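Local coordinates for tRNA threonylcarbamoyladenosine biosynthesis protein TsaB (Pseudomonas aeruginosa, PDB 5BR9) that probably takes part in making the threonylcarbamoyladenosine modification of tRNA, as a TsaB member of the KAE1/TsaD family, at residues L12-V24 with E37-V51. Sequence-based numbering, arbitrary orientation.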
ATOM      1  N   LEU A  12      17.591  10.910   8.106  1.00 29.69           N
ATOM      2  CA  LEU A  12      16.165  10.807   7.768  1.00 28.03           C
ATOM      3  C   LEU A  12      15.948  10.474   6.305  1.00 22.70           C
ATOM      4  O   LEU A  12      16.568  11.068   5.423  1.00 27.65           O
ATOM      5  CB  LEU A  12      15.418  12.115   8.089  1.00 23.10           C
ATOM      6  CG  LEU A  12      15.396  12.607   9.531  1.00 25.86           C
ATOM      7  CD1 LEU A  12      14.672  13.960   9.627  1.00 26.71           C
ATOM      8  CD2 LEU A  12      14.754  11.553  10.469  1.00 25.89           C
ATOM      9  N   LEU A  13      15.014   9.562   6.062  1.00 25.81           N
ATOM     10  CA  LEU A  13      14.631   9.163   4.709  1.00 25.01           C
ATOM     11  C   LEU A  13      13.232   9.721   4.418  1.00 29.10           C
ATOM     12  O   LEU A  13      12.319   9.621   5.254  1.00 27.43           O
ATOM     13  CB  LEU A  13      14.649   7.618   4.571  1.00 20.38           C
ATOM     14  CG  LEU A  13      14.285   7.001   3.218  1.00 26.87           C
ATOM     15  CD1 LEU A  13      15.319   7.410   2.159  1.00 24.51           C
ATOM     16  CD2 LEU A  13      14.163   5.472   3.303  1.00 25.16           C
ATOM     17  N   ALA A  14      13.075  10.319   3.243  1.00 23.60           N
ATOM     18  CA  ALA A  14      11.810  10.913   2.849  1.00 25.69           C
ATOM     19  C   ALA A  14      11.382  10.413   1.478  1.00 29.68           C
ATOM     20  O   ALA A  14      12.220  10.204   0.602  1.00 23.18           O
ATOM     21  CB  ALA A  14      11.909  12.432   2.841  1.00 20.76           C
ATOM     22  N   LEU A  15      10.092  10.151   1.315  1.00 29.26           N
ATOM     23  CA  LEU A  15       9.575   9.757   0.012  1.00 26.26           C
ATOM     24  C   LEU A  15       8.167  10.303  -0.257  1.00 29.88           C
ATOM     25  O   LEU A  15       7.347  10.438   0.657  1.00 27.73           O
ATOM     26  CB  LEU A  15       9.633   8.251  -0.155  1.00 31.66           C
ATOM     27  CG  LEU A  15       8.859   7.319   0.735  1.00 34.01           C
ATOM     28  CD1 LEU A  15       7.439   7.190   0.184  1.00 35.31           C
ATOM     29  CD2 LEU A  15       9.608   5.981   0.718  1.00 30.41           C
ATOM     30  N   ASP A  16       7.897  10.630  -1.518  1.00 25.03           N
ATOM     31  CA  ASP A  16       6.571  11.075  -1.882  1.00 26.08           C
ATOM     32  C   ASP A  16       6.117  10.454  -3.207  1.00 30.42           C
ATOM     33  O   ASP A  16       6.830  10.490  -4.204  1.00 29.08           O
ATOM     34  CB  ASP A  16       6.526  12.596  -1.970  1.00 24.01           C
ATOM     35  CG  ASP A  16       5.103  13.119  -1.936  1.00 36.83           C
ATOM     36  OD1 ASP A  16       4.637  13.471  -0.835  1.00 42.20           O
ATOM     37  OD2 ASP A  16       4.436  13.144  -2.989  1.00 37.06           O
ATOM     38  N   THR A  17       4.915   9.892  -3.192  1.00 36.91           N
ATOM     39  CA  THR A  17       4.313   9.259  -4.360  1.00 35.07           C
ATOM     40  C   THR A  17       2.870   9.683  -4.536  1.00 39.00           C
ATOM     41  O   THR A  17       2.078   8.972  -5.144  1.00 44.19           O
ATOM     42  CB  THR A  17       4.345   7.720  -4.241  1.00 34.68           C
ATOM     43  OG1 THR A  17       3.705   7.339  -3.017  1.00 37.13           O
ATOM     44  CG2 THR A  17       5.766   7.203  -4.227  1.00 25.27           C
ATOM     45  N   SER A  18       2.533  10.853  -4.015  1.00 28.24           N
ATOM     46  CA  SER A  18       1.141  11.320  -4.008  1.00 30.36           C
ATOM     47  C   SER A  18       0.698  11.830  -5.380  1.00 35.16           C
ATOM     48  O   SER A  18      -0.490  12.103  -5.605  1.00 33.41           O
ATOM     49  CB  SER A  18       0.948  12.407  -2.940  1.00 37.27           C
ATOM     50  OG  SER A  18       1.676  13.586  -3.256  1.00 40.42           O
ATOM     51  N   THR A  19       1.662  12.077  -6.258  1.00 31.54           N
ATOM     52  CA  THR A  19       1.346  12.610  -7.578  1.00 39.20           C
ATOM     53  C   THR A  19       1.948  11.731  -8.645  1.00 38.24           C
ATOM     54  O   THR A  19       2.470  10.668  -8.333  1.00 39.37           O
ATOM     55  CB  THR A  19       1.867  14.071  -7.757  1.00 41.32           C
ATOM     56  OG1 THR A  19       3.303  14.088  -7.729  1.00 36.51           O
ATOM     57  CG2 THR A  19       1.328  14.977  -6.666  1.00 33.21           C
ATOM     58  N   GLU A  20       1.894  12.196  -9.892  1.00 42.41           N
ATOM     59  CA  GLU A  20       2.566  11.531 -11.007  1.00 51.41           C
ATOM     60  C   GLU A  20       4.093  11.598 -10.819  1.00 46.91           C
ATOM     61  O   GLU A  20       4.848  10.878 -11.479  1.00 40.11           O
ATOM     62  CB  GLU A  20       2.157  12.168 -12.341  1.00 58.48           C
ATOM     63  CG  GLU A  20       2.681  13.589 -12.536  1.00 66.93           C
ATOM     64  CD  GLU A  20       2.256  14.210 -13.863  1.00 78.37           C
ATOM     65  OE1 GLU A  20       2.300  15.457 -13.970  1.00 76.50           O
ATOM     66  OE2 GLU A  20       1.878  13.459 -14.794  1.00 83.03           O
ATOM     67  N   ALA A  21       4.529  12.472  -9.914  1.00 38.87           N
ATOM     68  CA  ALA A  21       5.932  12.577  -9.531  1.00 38.35           C
ATOM     69  C   ALA A  21       6.261  11.566  -8.436  1.00 44.95           C
ATOM     70  O   ALA A  21       5.459  11.327  -7.523  1.00 47.48           O
ATOM     71  CB  ALA A  21       6.266  13.993  -9.056  1.00 31.60           C
ATOM     72  N   CYS A  22       7.432  10.954  -8.556  1.00 32.21           N
ATOM     73  CA  CYS A  22       7.946  10.064  -7.541  1.00 30.20           C
ATOM     74  C   CYS A  22       9.281  10.625  -7.050  1.00 28.88           C
ATOM     75  O   CYS A  22      10.180  10.905  -7.846  1.00 31.76           O
ATOM     76  CB  CYS A  22       8.107   8.646  -8.090  1.00 37.59           C
ATOM     77  SG  CYS A  22       8.567   7.443  -6.829  1.00 44.50           S
ATOM     78  N   SER A  23       9.425  10.841  -5.752  1.00 27.22           N
ATOM     79  CA  SER A  23      10.671  11.435  -5.304  1.00 24.13           C
ATOM     80  C   SER A  23      11.096  10.922  -3.937  1.00 31.63           C
ATOM     81  O   SER A  23      10.265  10.473  -3.128  1.00 26.43           O
ATOM     82  CB  SER A  23      10.565  12.964  -5.300  1.00 24.63           C
ATOM     83  OG  SER A  23       9.629  13.413  -4.352  1.00 35.40           O
ATOM     84  N   VAL A  24      12.410  10.942  -3.720  1.00 22.18           N
ATOM     85  CA  VAL A  24      13.002  10.431  -2.499  1.00 24.96           C
ATOM     86  C   VAL A  24      14.082  11.407  -2.052  1.00 26.32           C
ATOM     87  O   VAL A  24      14.724  12.065  -2.864  1.00 30.07           O
ATOM     88  CB  VAL A  24      13.572   9.003  -2.706  1.00 30.82           C
ATOM     89  CG1 VAL A  24      12.459   8.030  -3.148  1.00 27.01           C
ATOM     90  CG2 VAL A  24      14.700   9.018  -3.737  1.00 30.45           C
ATOM     91  N   GLU A  37      11.403  12.093 -10.178  1.00 43.10           N
ATOM     92  CA  GLU A  37      11.040  11.643 -11.525  1.00 48.79           C
ATOM     93  C   GLU A  37       9.533  11.742 -11.762  1.00 46.95           C
ATOM     94  O   GLU A  37       8.748  11.428 -10.871  1.00 40.31           O
ATOM     95  CB  GLU A  37      11.484  10.198 -11.757  1.00 51.80           C
ATOM     96  CG  GLU A  37      12.979   9.995 -11.873  1.00 62.30           C
ATOM     97  CD  GLU A  37      13.354   8.530 -12.062  1.00 70.34           C
ATOM     98  OE1 GLU A  37      12.496   7.726 -12.496  1.00 67.02           O
ATOM     99  OE2 GLU A  37      14.513   8.185 -11.758  1.00 78.56           O
ATOM    100  N   VAL A  38       9.124  12.163 -12.958  1.00 48.67           N
ATOM    101  CA  VAL A  38       7.714  12.057 -13.314  1.00 48.42           C
ATOM    102  C   VAL A  38       7.513  10.717 -14.017  1.00 51.80           C
ATOM    103  O   VAL A  38       8.085  10.465 -15.073  1.00 49.86           O
ATOM    104  CB  VAL A  38       7.217  13.258 -14.174  1.00 52.38           C
ATOM    105  CG1 VAL A  38       7.292  14.553 -13.371  1.00 59.48           C
ATOM    106  CG2 VAL A  38       8.000  13.395 -15.449  1.00 50.44           C
ATOM    107  N   ILE A  39       6.722   9.845 -13.395  1.00 54.87           N
ATOM    108  CA  ILE A  39       6.480   8.504 -13.918  1.00 59.11           C
ATOM    109  C   ILE A  39       5.093   8.025 -13.512  1.00 63.09           C
ATOM    110  O   ILE A  39       4.926   7.387 -12.467  1.00 58.46           O
ATOM    111  CB  ILE A  39       7.564   7.498 -13.447  1.00 62.51           C
ATOM    112  CG1 ILE A  39       7.964   7.751 -11.987  1.00 56.84           C
ATOM    113  CG2 ILE A  39       8.779   7.524 -14.368  1.00 63.88           C
ATOM    114  CD1 ILE A  39       7.684   6.575 -11.071  1.00 55.08           C
ATOM    115  N   PRO A  40       4.090   8.332 -14.346  1.00 67.93           N
ATOM    116  CA  PRO A  40       2.695   7.948 -14.111  1.00 71.62           C
ATOM    117  C   PRO A  40       2.498   6.436 -14.054  1.00 79.15           C
ATOM    118  O   PRO A  40       2.968   5.736 -14.953  1.00 77.76           O
ATOM    119  CB  PRO A  40       1.955   8.535 -15.322  1.00 72.38           C
ATOM    120  CG  PRO A  40       2.863   9.595 -15.866  1.00 70.04           C
ATOM    121  CD  PRO A  40       4.252   9.106 -15.589  1.00 69.26           C
ATOM    122  N   ARG A  41       1.832   5.965 -12.999  1.00 84.34           N
ATOM    123  CA  ARG A  41       1.382   4.574 -12.859  1.00 96.34           C
ATOM    124  C   ARG A  41       2.513   3.574 -12.562  1.00101.81           C
ATOM    125  O   ARG A  41       2.254   2.383 -12.376  1.00110.22           O
ATOM    126  CB  ARG A  41       0.611   4.128 -14.112  1.00 74.99           C
ATOM    127  N   LEU A  42       3.755   4.046 -12.518  1.00 94.81           N
ATOM    128  CA  LEU A  42       4.896   3.149 -12.336  1.00 91.11           C
ATOM    129  C   LEU A  42       5.535   3.315 -10.953  1.00 82.52           C
ATOM    130  O   LEU A  42       6.693   2.958 -10.754  1.00 83.07           O
ATOM    131  CB  LEU A  42       5.940   3.379 -13.436  1.00 86.85           C
ATOM    132  N   HIS A  43       4.772   3.846 -10.001  1.00 62.71           N
ATOM    133  CA  HIS A  43       5.304   4.153  -8.679  1.00 58.71           C
ATOM    134  C   HIS A  43       5.697   2.892  -7.928  1.00 53.20           C
ATOM    135  O   HIS A  43       6.794   2.812  -7.392  1.00 47.52           O
ATOM    136  CB  HIS A  43       4.293   4.946  -7.849  1.00 64.15           C
ATOM    137  CG  HIS A  43       4.021   6.321  -8.375  1.00 73.63           C
ATOM    138  ND1 HIS A  43       4.834   7.398  -8.097  1.00 72.43           N
ATOM    139  CD2 HIS A  43       3.021   6.797  -9.156  1.00 74.20           C
ATOM    140  CE1 HIS A  43       4.350   8.476  -8.686  1.00 66.19           C
ATOM    141  NE2 HIS A  43       3.251   8.139  -9.333  1.00 68.35           N
ATOM    142  N   ALA A  44       4.796   1.914  -7.905  1.00 58.28           N
ATOM    143  CA  ALA A  44       4.994   0.661  -7.170  1.00 63.73           C
ATOM    144  C   ALA A  44       6.218  -0.121  -7.651  1.00 64.18           C
ATOM    145  O   ALA A  44       6.735  -0.988  -6.939  1.00 63.49           O
ATOM    146  CB  ALA A  44       3.747  -0.218  -7.277  1.00 60.21           C
ATOM    147  N   GLN A  45       6.668   0.177  -8.863  1.00 56.70           N
ATOM    148  CA  GLN A  45       7.808  -0.521  -9.416  1.00 55.92           C
ATOM    149  C   GLN A  45       9.061   0.325  -9.338  1.00 52.89           C
ATOM    150  O   GLN A  45      10.165  -0.198  -9.442  1.00 52.41           O
ATOM    151  CB  GLN A  45       7.540  -0.922 -10.863  1.00 57.96           C
ATOM    152  CG  GLN A  45       6.331  -1.793 -11.040  1.00 59.50           C
ATOM    153  CD  GLN A  45       5.401  -1.221 -12.074  1.00 78.73           C
ATOM    154  OE1 GLN A  45       4.496  -0.445 -11.751  1.00 86.92           O
ATOM    155  NE2 GLN A  45       5.632  -1.574 -13.335  1.00 82.64           N
ATOM    156  N   ARG A  46       8.900   1.630  -9.155  1.00 50.64           N
ATOM    157  CA  ARG A  46      10.056   2.504  -9.245  1.00 45.24           C
ATOM    158  C   ARG A  46      10.467   3.122  -7.915  1.00 43.34           C
ATOM    159  O   ARG A  46      11.570   3.640  -7.809  1.00 48.19           O
ATOM    160  CB  ARG A  46       9.803   3.595 -10.284  1.00 45.31           C
ATOM    161  CG  ARG A  46      10.098   3.122 -11.708  1.00 59.16           C
ATOM    162  CD  ARG A  46      11.233   3.922 -12.368  1.00 70.23           C
ATOM    163  NE  ARG A  46      12.297   4.317 -11.437  1.00 72.42           N
ATOM    164  CZ  ARG A  46      13.405   3.611 -11.191  1.00 75.12           C
ATOM    165  NH1 ARG A  46      13.614   2.444 -11.800  1.00 81.69           N
ATOM    166  NH2 ARG A  46      14.313   4.071 -10.330  1.00 60.32           N
ATOM    167  N   LEU A  47       9.607   3.047  -6.902  1.00 39.51           N
ATOM    168  CA  LEU A  47       9.897   3.679  -5.621  1.00 35.98           C
ATOM    169  C   LEU A  47      11.107   3.067  -4.906  1.00 39.17           C
ATOM    170  O   LEU A  47      12.040   3.780  -4.534  1.00 39.21           O
ATOM    171  CB  LEU A  47       8.680   3.614  -4.697  1.00 32.51           C
ATOM    172  CG  LEU A  47       8.912   4.248  -3.323  1.00 29.27           C
ATOM    173  CD1 LEU A  47       9.285   5.700  -3.511  1.00 29.17           C
ATOM    174  CD2 LEU A  47       7.657   4.142  -2.462  1.00 30.57           C
ATOM    175  N   LEU A  48      11.085   1.756  -4.694  1.00 33.70           N
ATOM    176  CA  LEU A  48      12.179   1.106  -3.976  1.00 32.39           C
ATOM    177  C   LEU A  48      13.518   1.154  -4.726  1.00 31.77           C
ATOM    178  O   LEU A  48      14.559   1.279  -4.097  1.00 37.44           O
ATOM    179  CB  LEU A  48      11.811  -0.332  -3.633  1.00 31.76           C
ATOM    180  CG  LEU A  48      10.715  -0.380  -2.558  1.00 42.79           C
ATOM    181  CD1 LEU A  48      10.379  -1.830  -2.198  1.00 48.52           C
ATOM    182  CD2 LEU A  48      11.076   0.443  -1.315  1.00 26.56           C
ATOM    183  N   PRO A  49      13.515   1.016  -6.059  1.00 33.20           N
ATOM    184  CA  PRO A  49      14.831   1.233  -6.677  1.00 35.46           C
ATOM    185  C   PRO A  49      15.342   2.677  -6.529  1.00 33.91           C
ATOM    186  O   PRO A  49      16.557   2.887  -6.433  1.00 33.66           O
ATOM    187  CB  PRO A  49      14.596   0.875  -8.154  1.00 36.37           C
ATOM    188  CG  PRO A  49      13.418  -0.058  -8.137  1.00 41.27           C
ATOM    189  CD  PRO A  49      12.551   0.403  -6.993  1.00 39.00           C
ATOM    190  N   MET A  50      14.450   3.661  -6.515  1.00 35.84           N
ATOM    191  CA  MET A  50      14.903   5.033  -6.296  1.00 34.90           C
ATOM    192  C   MET A  50      15.555   5.159  -4.919  1.00 33.94           C
ATOM    193  O   MET A  50      16.560   5.853  -4.762  1.00 36.12           O
ATOM    194  CB  MET A  50      13.760   6.029  -6.439  1.00 32.97           C
ATOM    195  CG  MET A  50      13.422   6.360  -7.885  1.00 44.15           C
ATOM    196  SD  MET A  50      12.163   7.651  -8.034  1.00 42.36           S
ATOM    197  CE  MET A  50      12.931   8.927  -7.067  1.00 42.13           C
ATOM    198  N   VAL A  51      14.988   4.463  -3.937  1.00 31.13           N
ATOM    199  CA  VAL A  51      15.512   4.473  -2.580  1.00 30.08           C
ATOM    200  C   VAL A  51      16.874   3.803  -2.512  1.00 34.30           C
ATOM    201  O   VAL A  51      17.815   4.352  -1.912  1.00 27.79           O
ATOM    202  CB  VAL A  51      14.529   3.811  -1.605  1.00 34.20           C
ATOM    203  CG1 VAL A  51      15.187   3.609  -0.233  1.00 32.37           C
ATOM    204  CG2 VAL A  51      13.269   4.684  -1.469  1.00 22.88           C
TER
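In the N-terminal ASKHA-type domain, the edge hairpin 21-28/31-38 and the helix that follows it meet at C22, which pairs with E37 and turns its side chain to the face of the sheet that packs on helix 43-51. The C22–E37 pair is antiparallel and hydrogen-bonded: C22 N gives a nearly straight bond to E37 O (2.7 Å, 174° at the hydrogen), and E37 N returns one to C22 O. I39 N adds a third bond, to E20 O (2.9 Å), before the chain turns into the helix. With SG anti to the backbone N (chi1 -173°), C22 sets its sulfur 3.8 Å from M50 SD and also against L47 CD1, while its CB meets H43 ND1 at 3.5 Å. The imidazole of H43 fits between T17 O over one face and I39 O, offset toward the rim, on the other; H43 ND1 is buried without a polar partner. Order 3-2-1-4-5, with the second strand antiparallel to its neighbours, is the ribonuclease H-like order expected of the ASKHA superfamily. Helix 43-51 runs along strand 21-24 at 23°, and V24 CG1 touches V51 CG2 at 3.8 Å. The side chains of L15 and L47 cross at about a right angle, CD1 of L15 reaching CD2 of L47 at 4.0 Å.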